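Local coordinates for acetyltransferase of GNAT family (Staphylococcus aureus subsp. aureus Mu50, PDB 3D8P), which probably transfers an acetyl group from acetyl-CoA to an acceptor, as expected of the GNAT family, although its own substrate is not established, at residues Lys14-Glu19 and Gln63-Thr68; Gln54-Ile59 and Leu100-Met105; Gly114-Thr119 and Asp142-Phe147; Phe135-Arg140 and Asp153-Tyr158. All blocks are in the same frame, centred on the assembly; numbering follows the deposited sequence.

Interaction 1. Residues Lys14-Glu19 and Gln63-Thr68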
# COMPACT_ATOMS: atom_id res chain seq x y z
N LYS A 14 -1.64 1.45 -15.77
CA LYS A 14 -2.93 1.91 -15.21
C LYS A 14 -4.03 0.85 -15.19
O LYS A 14 -4.57 0.54 -14.13
CB LYS A 14 -3.48 3.12 -15.96
CG LYS A 14 -4.82 3.58 -15.40
CD LYS A 14 -5.29 4.89 -15.99
CE LYS A 14 -6.69 5.23 -15.49
NZ LYS A 14 -7.17 6.57 -15.99
N GLU A 15 -4.37 0.31 -16.34
CA GLU A 15 -5.50 -0.61 -16.42
C GLU A 15 -5.20 -1.97 -15.76
O GLU A 15 -6.07 -2.56 -15.10
CB GLU A 15 -5.97 -0.76 -17.88
CG GLU A 15 -6.58 0.54 -18.47
CD GLU A 15 -7.81 1.03 -17.68
OE1 GLU A 15 -8.46 0.19 -17.04
OE2 GLU A 15 -8.10 2.24 -17.67
N GLU A 16 -3.98 -2.46 -15.94
CA GLU A 16 -3.55 -3.69 -15.28
C GLU A 16 -3.60 -3.57 -13.76
O GLU A 16 -4.09 -4.48 -13.09
CB GLU A 16 -2.13 -4.09 -15.72
CG GLU A 16 -1.77 -5.52 -15.26
CD GLU A 16 -0.34 -5.93 -15.54
OE1 GLU A 16 0.34 -5.29 -16.36
OE2 GLU A 16 0.11 -6.93 -14.95
N LEU A 17 -3.12 -2.43 -13.24
CA LEU A 17 -3.11 -2.17 -11.81
C LEU A 17 -4.50 -2.19 -11.22
O LEU A 17 -4.76 -2.85 -10.24
CB LEU A 17 -2.47 -0.81 -11.51
CG LEU A 17 -2.43 -0.40 -10.03
CD1 LEU A 17 -1.66 -1.43 -9.27
CD2 LEU A 17 -1.80 0.96 -9.81
N ILE A 18 -5.40 -1.44 -11.85
CA ILE A 18 -6.80 -1.41 -11.43
C ILE A 18 -7.47 -2.80 -11.46
O ILE A 18 -8.12 -3.18 -10.48
CB ILE A 18 -7.60 -0.39 -12.24
CG1 ILE A 18 -7.07 1.02 -11.94
CG2 ILE A 18 -9.08 -0.48 -11.89
CD1 ILE A 18 -7.51 2.07 -12.93
N GLU A 19 -7.32 -3.57 -12.54
CA GLU A 19 -7.87 -4.93 -12.59
C GLU A 19 -7.28 -5.88 -11.54
O GLU A 19 -7.99 -6.75 -11.02
CB GLU A 19 -7.69 -5.56 -13.95
CG GLU A 19 -8.38 -6.92 -14.06
N GLN A 63 7.03 -9.03 -16.74
CA GLN A 63 6.81 -7.64 -16.33
C GLN A 63 5.34 -7.34 -15.93
O GLN A 63 4.87 -6.19 -16.00
CB GLN A 63 7.39 -6.69 -17.39
CG GLN A 63 8.87 -7.00 -17.64
CD GLN A 63 9.57 -5.99 -18.52
OE1 GLN A 63 9.49 -4.79 -18.29
NE2 GLN A 63 10.30 -6.49 -19.55
N ASN A 64 4.62 -8.38 -15.53
CA ASN A 64 3.27 -8.19 -15.04
C ASN A 64 3.28 -7.98 -13.55
O ASN A 64 4.15 -8.48 -12.85
CB ASN A 64 2.42 -9.40 -15.36
CG ASN A 64 2.18 -9.53 -16.84
OD1 ASN A 64 2.46 -10.58 -17.40
ND2 ASN A 64 1.70 -8.46 -17.49
N ILE A 65 2.28 -7.26 -13.08
CA ILE A 65 2.12 -6.92 -11.68
C ILE A 65 1.79 -8.16 -10.87
O ILE A 65 0.83 -8.87 -11.19
CB ILE A 65 0.97 -5.85 -11.46
CG1 ILE A 65 1.34 -4.53 -12.16
CG2 ILE A 65 0.73 -5.63 -9.94
CD1 ILE A 65 0.26 -3.47 -12.20
N VAL A 66 2.60 -8.42 -9.85
CA VAL A 66 2.31 -9.48 -8.88
C VAL A 66 2.19 -8.89 -7.46
O VAL A 66 1.81 -9.59 -6.53
CB VAL A 66 3.33 -10.69 -8.96
CG1 VAL A 66 3.29 -11.36 -10.34
CG2 VAL A 66 4.75 -10.29 -8.57
N GLY A 67 2.46 -7.59 -7.31
CA GLY A 67 2.30 -6.90 -6.07
C GLY A 67 2.30 -5.38 -6.22
O GLY A 67 2.85 -4.82 -7.20
N THR A 68 1.71 -4.71 -5.24
CA THR A 68 1.60 -3.26 -5.26
C THR A 68 1.78 -2.68 -3.87
O THR A 68 1.53 -3.35 -2.85
CB THR A 68 0.21 -2.77 -5.81
OG1 THR A 68 -0.84 -3.21 -4.95
CG2 THR A 68 -0.06 -3.29 -7.25
O HOH W 1 -1.20 -8.41 -13.23
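Leu17 and Ile65 bring the two backbones nearest, CA to CA 7.1 Å, where the first turns of helix 14-28 pass the start of strand 65-73. The polar half of the contact rests on Glu16. Its side chain runs out almost straight, CG anti to the backbone N (chi1 -169°), which carries the carboxylate across to segment 63-68. There OE2 accepts the N-H of Ile65 at 2.9 Å, the bond nearly straight (160°) but coming from above the carboxylate plane. A water donates to Glu16 OE2, 2.6 Å from water O to OE2, and to Ile65 O, so OE2 serves the N-H of Ile65 directly and its C=O through the water. Asn64 ND2 adds a weak bond to OE2 at 3.4 Å, with amide and carboxylate planes steeply inclined. In the GNAT fold this is the first helix lying against the sheet's N-terminal strands; right after Ile65, Val66 and Gly67 of segment 63-68 both face Ala58 of strand 54-59, a classic beta bulge. The buried Leu17 and Ile65, branched and aliphatic, fill the sheet-facing side of the helix without needing polar partners. Ile65 extends its longer branch so that CD1 rests on the helix backbone, 3.6 Å from Leu17 CA, and also meets Leu17 CB at 3.9 Å. Phe20 of the same helix and Tyr13 pack round Ile65. Thr68 OG1 is bonded to Lys83 O on the next strand.

Interaction 2. Residues Gln54-Ile59 and Leu100-Met105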
# COMPACT_ATOMS: atom_id res chain seq x y z
N GLN A 54 4.79 7.71 -3.01
CA GLN A 54 5.41 6.59 -3.69
C GLN A 54 4.36 5.62 -4.22
O GLN A 54 3.28 5.50 -3.69
CB GLN A 54 6.30 5.79 -2.73
CG GLN A 54 7.46 6.55 -2.10
CD GLN A 54 8.07 5.80 -0.92
OE1 GLN A 54 8.38 4.63 -1.03
NE2 GLN A 54 8.22 6.48 0.21
N PHE A 55 4.69 4.94 -5.31
CA PHE A 55 3.89 3.81 -5.75
C PHE A 55 4.83 2.86 -6.50
O PHE A 55 5.41 3.22 -7.55
CB PHE A 55 2.65 4.22 -6.56
CG PHE A 55 1.55 3.24 -6.44
CD1 PHE A 55 1.68 1.98 -7.02
CD2 PHE A 55 0.42 3.51 -5.70
CE1 PHE A 55 0.69 1.03 -6.90
CE2 PHE A 55 -0.58 2.58 -5.57
CZ PHE A 55 -0.45 1.33 -6.17
N TRP A 56 4.98 1.67 -5.93
CA TRP A 56 5.89 0.65 -6.43
C TRP A 56 5.11 -0.59 -6.86
O TRP A 56 4.05 -0.91 -6.30
CB TRP A 56 6.90 0.25 -5.35
CG TRP A 56 7.69 1.39 -4.77
CD1 TRP A 56 7.50 1.98 -3.54
CD2 TRP A 56 8.79 2.08 -5.38
NE1 TRP A 56 8.40 2.99 -3.36
CE2 TRP A 56 9.21 3.08 -4.47
CE3 TRP A 56 9.47 1.95 -6.60
CZ2 TRP A 56 10.27 3.94 -4.73
CZ3 TRP A 56 10.51 2.81 -6.87
CH2 TRP A 56 10.90 3.80 -5.94
N LEU A 57 5.64 -1.25 -7.88
CA LEU A 57 5.06 -2.49 -8.38
C LEU A 57 6.09 -3.60 -8.28
O LEU A 57 7.25 -3.41 -8.64
CB LEU A 57 4.68 -2.36 -9.86
CG LEU A 57 3.77 -1.20 -10.22
CD1 LEU A 57 3.53 -1.17 -11.71
CD2 LEU A 57 2.45 -1.28 -9.44
N ALA A 58 5.66 -4.75 -7.78
CA ALA A 58 6.45 -5.96 -7.85
C ALA A 58 5.99 -6.61 -9.15
O ALA A 58 4.78 -6.79 -9.37
CB ALA A 58 6.19 -6.85 -6.67
N ILE A 59 6.96 -6.93 -10.01
CA ILE A 59 6.66 -7.49 -11.31
C ILE A 59 7.45 -8.78 -11.55
O ILE A 59 8.56 -8.97 -11.05
CB ILE A 59 6.92 -6.44 -12.44
CG1 ILE A 59 8.40 -6.05 -12.52
CG2 ILE A 59 6.04 -5.19 -12.24
CD1 ILE A 59 8.78 -5.23 -13.78
N LEU A 100 7.50 -3.49 1.15
CA LEU A 100 7.60 -2.67 2.35
C LEU A 100 9.00 -2.10 2.56
O LEU A 100 9.16 -0.92 2.83
CB LEU A 100 7.19 -3.48 3.58
CG LEU A 100 7.03 -2.75 4.91
CD1 LEU A 100 6.11 -1.54 4.75
CD2 LEU A 100 6.53 -3.73 6.00
N ASP A 101 10.00 -2.96 2.45
CA ASP A 101 11.40 -2.55 2.55
C ASP A 101 11.75 -1.40 1.60
O ASP A 101 12.52 -0.49 1.96
CB ASP A 101 12.32 -3.75 2.23
CG ASP A 101 12.38 -4.78 3.38
OD1 ASP A 101 11.97 -4.46 4.53
OD2 ASP A 101 12.87 -5.90 3.13
N LYS A 102 11.20 -1.45 0.38
CA LYS A 102 11.42 -0.41 -0.63
C LYS A 102 10.84 0.90 -0.16
O LYS A 102 11.44 1.95 -0.31
CB LYS A 102 10.78 -0.81 -1.95
CG LYS A 102 11.03 0.15 -3.12
CD LYS A 102 12.49 0.29 -3.43
CE LYS A 102 12.71 1.01 -4.72
NZ LYS A 102 14.14 1.29 -4.96
N VAL A 103 9.62 0.82 0.37
CA VAL A 103 8.96 1.98 0.97
C VAL A 103 9.78 2.50 2.18
O VAL A 103 10.10 3.67 2.24
CB VAL A 103 7.45 1.66 1.36
CG1 VAL A 103 6.83 2.74 2.24
CG2 VAL A 103 6.59 1.47 0.10
N ILE A 104 10.17 1.63 3.11
CA ILE A 104 10.92 2.08 4.30
C ILE A 104 12.23 2.77 3.90
O ILE A 104 12.55 3.85 4.39
CB ILE A 104 11.11 0.94 5.32
CG1 ILE A 104 9.76 0.67 5.99
CG2 ILE A 104 12.17 1.29 6.39
CD1 ILE A 104 9.69 -0.65 6.62
N MSE A 105 12.96 2.18 2.96
CA MSE A 105 14.21 2.78 2.48
C MSE A 105 13.96 4.15 1.83
O MSE A 105 14.71 5.09 2.06
CB MSE A 105 14.85 1.85 1.46
CG MSE A 105 16.16 2.32 0.91
SE MSE A 105 16.33 1.80 -0.98
CE MSE A 105 14.94 2.97 -1.77
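Lys102 lies across the indole of Trp56, joining helix 95-109 to strand 54-59 in the alpha/beta layering of the GNAT fold, where the helix after the fourth strand covers one side of the sheet. The two axes come within 9.5 Å and run roughly antiparallel, at 151°. Followed outward, the lysine touches the ring with every second carbon. CB stands back from it. CG then settles over the middle of the indole, 3.7 Å from Trp56 CE2 and 3.6 Å above the ring plane. A bend at chi2 (60°) swings CD away from the ring, and the extended end brings CE back over the six-membered ring, 3.6 Å from its centroid, as a CH-pi contact. NZ finishes 4.6 Å from that centroid, an off-centre cation-pi partner. A lysine suits this partly exposed site because its methylenes can cover an aromatic face while the ammonium stays near the surface. The neighbouring Val103 serves the ring differently: its CG2 approaches at the edge, 3.8 Å from Trp56 CD1, a short branched side chain that lets helix and strand stay close there. Ile69 of the adjacent strand 65-73 touches both Trp56 and Val103. Gln54, two residues along the strand on the same side as Trp56, helps set the ring's rotation, together with the lysine over its face. Its OE1 lies 3.4 Å from Val103 CA and accepts the indole N-H in the ring plane, Trp56 NE1 to Gln54 OE1 2.8 Å and almost linear at 174°, on a lone pair of the amide oxygen.

Interaction 3. Residues Gly114-Thr119 and Asp142-Phe147. With EDO (1,2-ethanediol), chain G; EDO (1,2-ethanediol), chain F.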
# COMPACT_ATOMS: atom_id res chain seq x y z
N GLY A 114 7.52 8.20 10.00
CA GLY A 114 6.63 7.10 10.33
C GLY A 114 5.60 6.86 9.29
O GLY A 114 5.41 7.69 8.45
N ILE A 115 4.92 5.72 9.43
CA ILE A 115 3.95 5.21 8.49
C ILE A 115 2.71 4.74 9.23
O ILE A 115 2.79 3.82 10.06
CB ILE A 115 4.52 3.98 7.67
CG1 ILE A 115 5.87 4.32 7.01
CG2 ILE A 115 3.49 3.49 6.64
CD1 ILE A 115 6.53 3.17 6.27
N TYR A 116 1.59 5.39 8.93
CA TYR A 116 0.29 5.01 9.43
C TYR A 116 -0.41 4.21 8.35
O TYR A 116 -0.10 4.34 7.18
CB TYR A 116 -0.56 6.26 9.73
CG TYR A 116 -0.16 7.02 10.97
CD1 TYR A 116 -0.71 6.69 12.20
CD2 TYR A 116 0.73 8.09 10.92
CE1 TYR A 116 -0.37 7.37 13.33
CE2 TYR A 116 1.09 8.78 12.09
CZ TYR A 116 0.51 8.41 13.28
OH TYR A 116 0.80 9.05 14.46
N LEU A 117 -1.38 3.39 8.74
CA LEU A 117 -2.25 2.75 7.77
C LEU A 117 -3.56 2.39 8.44
O LEU A 117 -3.63 2.21 9.65
CB LEU A 117 -1.59 1.50 7.14
CG LEU A 117 -1.36 0.23 7.95
CD1 LEU A 117 -2.56 -0.68 7.93
CD2 LEU A 117 -0.14 -0.49 7.48
N GLY A 118 -4.61 2.32 7.62
CA GLY A 118 -5.90 1.78 8.01
C GLY A 118 -6.15 0.60 7.07
O GLY A 118 -5.74 0.62 5.91
N THR A 119 -6.82 -0.42 7.57
CA THR A 119 -7.16 -1.59 6.77
C THR A 119 -8.49 -2.17 7.29
O THR A 119 -9.00 -1.74 8.31
CB THR A 119 -5.98 -2.60 6.73
OG1 THR A 119 -6.25 -3.61 5.76
CG2 THR A 119 -5.70 -3.22 8.10
N ASP A 142 -6.14 8.09 17.92
CA ASP A 142 -4.71 8.32 17.88
C ASP A 142 -4.22 8.81 16.51
O ASP A 142 -3.05 9.20 16.39
CB ASP A 142 -3.93 7.01 18.12
CG ASP A 142 -4.10 6.43 19.51
OD1 ASP A 142 -4.47 7.19 20.46
OD2 ASP A 142 -3.82 5.18 19.62
N LEU A 143 -5.04 8.72 15.47
CA LEU A 143 -4.63 9.11 14.11
C LEU A 143 -4.48 10.63 14.02
O LEU A 143 -5.26 11.36 14.63
CB LEU A 143 -5.64 8.64 13.06
CG LEU A 143 -5.87 7.14 12.88
CD1 LEU A 143 -7.14 6.87 12.08
CD2 LEU A 143 -4.68 6.43 12.29
N PRO A 144 -3.47 11.12 13.29
CA PRO A 144 -3.30 12.56 13.15
C PRO A 144 -4.37 13.17 12.26
O PRO A 144 -4.99 12.45 11.48
CB PRO A 144 -1.92 12.67 12.51
CG PRO A 144 -1.76 11.45 11.77
CD PRO A 144 -2.45 10.39 12.53
N SER A 145 -4.60 14.47 12.36
CA SER A 145 -5.65 15.13 11.59
C SER A 145 -5.51 15.07 10.05
O SER A 145 -6.51 15.15 9.36
CB SER A 145 -5.79 16.60 12.02
OG SER A 145 -4.58 17.29 11.76
N SER A 146 -4.30 14.93 9.51
CA SER A 146 -4.14 14.88 8.05
C SER A 146 -4.23 13.48 7.50
O SER A 146 -4.12 13.28 6.28
CB SER A 146 -2.84 15.58 7.55
OG SER A 146 -1.67 15.01 8.10
N PHE A 147 -4.40 12.50 8.39
CA PHE A 147 -4.62 11.15 7.96
C PHE A 147 -6.06 11.06 7.46
O PHE A 147 -7.00 11.35 8.23
CB PHE A 147 -4.33 10.16 9.09
CG PHE A 147 -4.60 8.73 8.72
CD1 PHE A 147 -5.89 8.20 8.83
CD2 PHE A 147 -3.58 7.91 8.25
CE1 PHE A 147 -6.15 6.88 8.45
CE2 PHE A 147 -3.84 6.57 7.88
CZ PHE A 147 -5.11 6.06 7.98
C1 EDO G . -2.97 -0.10 3.94
O1 EDO G . -4.33 -0.03 3.53
C2 EDO G . -2.09 -0.63 2.83
O2 EDO G . -2.92 -1.41 1.98
C1 EDO F . -4.88 -4.61 1.81
O1 EDO F . -4.36 -3.40 1.24
C2 EDO F . -4.15 -4.95 3.10
O2 EDO F . -4.46 -3.99 4.13
O HOH W 2 -0.73 8.17 16.51
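Pro144 presses its ring onto one face of Tyr116, with CD as the bump: it sits 3.6 Å from Tyr116 CZ, offset toward the hydroxyl end. This is a CH-pi contact, and proline suits it because its CD, next to nitrogen, carries somewhat polarised hydrogens on a stiff frame. With CG anti to the carbonyl carbon (chi1 -74°), the tyrosine lays its ring under Pro144 while its CB stays against Phe147. Leu143 fills the hollow between the two aromatic side chains: CD2 is 4.0 Å from Tyr116 CD1 and lies over the centre of the Phe147 ring. Phe147 in turn wedges in at the root of the tyrosine, CD2 to Tyr116 CB 3.7 Å, and reaches the strand where a glycine keeps the surface low, CZ to Gly118 N 3.8 Å. A type I turn from Pro144 to Phe147 brings these two bumps onto the strand together. In the GNAT fold the loop joins the last two strands, 136-138 and 155-160, and here it folds back over the fifth, 114-119. A water in the tyrosine ring plane links the OH, 2.7 Å away, to Asp142 O. Beyond the strand sit two 1,2-ethanediols, probably from the crystallisation liquor: O1 of one donates to Gly118 O at 2.8 Å, the other lies by Thr119 OG1, and both bond Met84, consistent with the acetyl-CoA site of GNAT relatives.

Interaction 4. Residues Phe135-Arg140 and Asp153-Tyr158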
# COMPACT_ATOMS: atom_id res chain seq x y z
N PHE A 135 4.75 -2.82 12.84
CA PHE A 135 3.57 -1.99 13.01
C PHE A 135 2.87 -2.30 14.32
O PHE A 135 2.65 -3.46 14.65
CB PHE A 135 2.57 -2.17 11.86
CG PHE A 135 2.98 -1.51 10.59
CD1 PHE A 135 3.85 -2.15 9.72
CD2 PHE A 135 2.48 -0.25 10.26
CE1 PHE A 135 4.25 -1.52 8.54
CE2 PHE A 135 2.85 0.38 9.09
CZ PHE A 135 3.75 -0.25 8.23
N ARG A 136 2.49 -1.26 15.06
CA ARG A 136 1.71 -1.46 16.27
C ARG A 136 0.29 -1.01 15.96
O ARG A 136 0.10 -0.15 15.12
CB ARG A 136 2.31 -0.69 17.46
CG ARG A 136 2.19 0.83 17.38
CD ARG A 136 2.96 1.47 18.53
NE ARG A 136 2.80 2.92 18.55
CZ ARG A 136 1.80 3.54 19.15
NH1 ARG A 136 0.87 2.85 19.80
NH2 ARG A 136 1.72 4.86 19.10
N GLU A 137 -0.70 -1.62 16.59
CA GLU A 137 -2.09 -1.22 16.43
C GLU A 137 -2.39 -0.02 17.27
O GLU A 137 -2.03 0.01 18.46
CB GLU A 137 -3.09 -2.35 16.76
CG GLU A 137 -4.50 -2.02 16.23
CD GLU A 137 -5.49 -3.17 16.23
OE1 GLU A 137 -5.14 -4.25 16.71
OE2 GLU A 137 -6.63 -2.97 15.73
N ILE A 138 -3.05 0.96 16.65
CA ILE A 138 -3.43 2.22 17.29
C ILE A 138 -4.95 2.41 17.22
O ILE A 138 -5.66 1.68 16.54
CB ILE A 138 -2.67 3.46 16.68
CG1 ILE A 138 -3.05 3.69 15.23
CG2 ILE A 138 -1.16 3.25 16.72
CD1 ILE A 138 -2.49 4.96 14.59
N LYS A 139 -5.45 3.35 18.00
CA LYS A 139 -6.86 3.63 18.07
C LYS A 139 -7.19 4.70 17.05
O LYS A 139 -6.33 5.47 16.66
CB LYS A 139 -7.23 4.07 19.49
CG LYS A 139 -7.05 2.94 20.53
CD LYS A 139 -7.57 3.26 21.90
N ARG A 140 -8.43 4.71 16.60
CA ARG A 140 -8.93 5.71 15.65
C ARG A 140 -8.63 7.14 16.16
O ARG A 140 -8.20 7.99 15.38
CB ARG A 140 -10.45 5.51 15.45
CG ARG A 140 -10.94 5.79 14.06
CD ARG A 140 -12.45 5.45 13.85
NE ARG A 140 -12.67 5.27 12.40
CZ ARG A 140 -13.01 6.24 11.55
NH1 ARG A 140 -13.25 7.47 11.98
NH2 ARG A 140 -13.15 5.96 10.27
N ASP A 153 -12.30 1.38 6.63
CA ASP A 153 -11.26 0.90 7.54
C ASP A 153 -11.76 0.78 8.96
O ASP A 153 -12.50 1.63 9.46
CB ASP A 153 -10.10 1.85 7.57
CG ASP A 153 -9.34 1.86 6.30
OD1 ASP A 153 -9.38 0.80 5.63
OD2 ASP A 153 -8.70 2.89 5.99
N ASN A 154 -11.32 -0.27 9.62
CA ASN A 154 -11.65 -0.47 11.00
C ASN A 154 -10.46 -0.90 11.85
O ASN A 154 -10.63 -1.14 13.06
CB ASN A 154 -12.80 -1.48 11.11
CG ASN A 154 -12.63 -2.69 10.18
OD1 ASN A 154 -11.68 -3.45 10.33
ND2 ASN A 154 -13.56 -2.87 9.25
N ARG A 155 -9.28 -1.04 11.26
CA ARG A 155 -8.09 -1.37 12.04
C ARG A 155 -6.99 -0.42 11.60
O ARG A 155 -6.80 -0.19 10.38
CB ARG A 155 -7.65 -2.84 11.83
CG ARG A 155 -8.72 -3.93 12.08
CD ARG A 155 -8.88 -4.34 13.51
NE ARG A 155 -7.67 -4.96 14.04
CZ ARG A 155 -7.43 -6.27 14.16
NH1 ARG A 155 -8.29 -7.19 13.74
NH2 ARG A 155 -6.28 -6.65 14.71
N PHE A 156 -6.27 0.13 12.57
CA PHE A 156 -5.25 1.15 12.31
C PHE A 156 -3.92 0.76 12.91
O PHE A 156 -3.87 0.17 13.97
CB PHE A 156 -5.71 2.53 12.84
CG PHE A 156 -7.00 2.95 12.26
CD1 PHE A 156 -7.05 3.52 10.98
CD2 PHE A 156 -8.18 2.72 12.95
CE1 PHE A 156 -8.27 3.87 10.41
CE2 PHE A 156 -9.40 3.02 12.38
CZ PHE A 156 -9.44 3.63 11.13
N TYR A 157 -2.85 1.11 12.22
CA TYR A 157 -1.53 0.73 12.63
C TYR A 157 -0.52 1.84 12.36
O TYR A 157 -0.77 2.75 11.58
CB TYR A 157 -1.09 -0.54 11.88
CG TYR A 157 -1.90 -1.78 12.16
CD1 TYR A 157 -3.07 -2.04 11.45
CD2 TYR A 157 -1.49 -2.72 13.09
CE1 TYR A 157 -3.82 -3.19 11.69
CE2 TYR A 157 -2.23 -3.89 13.32
CZ TYR A 157 -3.39 -4.11 12.61
OH TYR A 157 -4.14 -5.23 12.83
N TYR A 158 0.61 1.75 13.04
CA TYR A 158 1.70 2.70 12.91
C TYR A 158 3.05 1.99 13.06
O TYR A 158 3.24 1.13 13.92
CB TYR A 158 1.59 3.87 13.91
CG TYR A 158 2.78 4.82 13.87
CD1 TYR A 158 2.86 5.83 12.93
CD2 TYR A 158 3.83 4.68 14.78
CE1 TYR A 158 3.98 6.69 12.89
CE2 TYR A 158 4.93 5.51 14.75
CZ TYR A 158 5.00 6.52 13.79
OH TYR A 158 6.09 7.37 13.78
O HOH W 3 -7.07 -0.38 15.33
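Glu137 CG lies over one face of the Tyr157 ring, toward the rim, while the carboxylate beyond is only 18° from the ring plane. The Arg136 guanidinium has Ile138 CG2 over one face, 3.7 Å above its plane. At the edge of the Arg155 guanidinium comes the Glu137 carboxylate: Arg155 NE to Glu137 OE2, 2.8 Å, is a salt bridge, reinforced by a weak bond from NH2 to OE1. The two planes are also 18° apart, yet NE meets OE2 from above the carboxylate plane. Two bends in the arginine, at chi2 and chi3, fold it back to reach this glutamate, which runs out extended. Phe156 is touched obliquely by the aliphatic part of Arg140, CG to Phe156 CE2 3.6 Å, so a long exposed residue shields a buried ring. On the same side of the sheet Ile138 sets CG1 against Phe156 CB at 3.8 Å and CG2 against Tyr158 CB at 4.0 Å; a branched residue fits between two aromatic neighbours. The backbones pair antiparallel, with Arg136 N to Tyr158 O 2.8 Å and Tyr158 N to Arg136 O 2.9 Å. Farther on Ile138 N still reaches Phe156 O at 2.9 Å, but a water joins Ile138 O, Phe156 N and Glu137 OE2 where the strands diverge. Strand 136-138 is one of the two outermost strands of the GNAT sheet, 5-8 being the other, and 155-160 lies between it and 114-119. Phe135 packs on Leu117 of strand 114-119, Arg155 also pairs with Asp121, and Tyr157 OH bonds Gln127 of helix 124-132.

In the shared sheet, interactions 1 and 2 lie in the N-terminal half, centres about 14 Å apart, joined by Val66 N to Ala58 O at 2.8 Å; interactions 3 and 4 occupy the C-terminal half, centres about 8 Å apart, where Leu117 O meets Tyr157 N at 2.9 Å. Helix 95-109 links the halves: Val103 packs on Ile115, and Leu100 on Phe135. Interactions 1 and 4 lie about 27 Å apart, centre to centre. The ethanediols, probably from the crystallisation liquor, sit between strands 78-86 and 114-119, consistent with the family's acetyl-CoA cleft, bordered by interaction 3 and approached by Asp153 of interaction 4. Calcium is bound by Asp34, Asp36 and Asp37; Arg35 among them pairs with Glu15 of interaction 1.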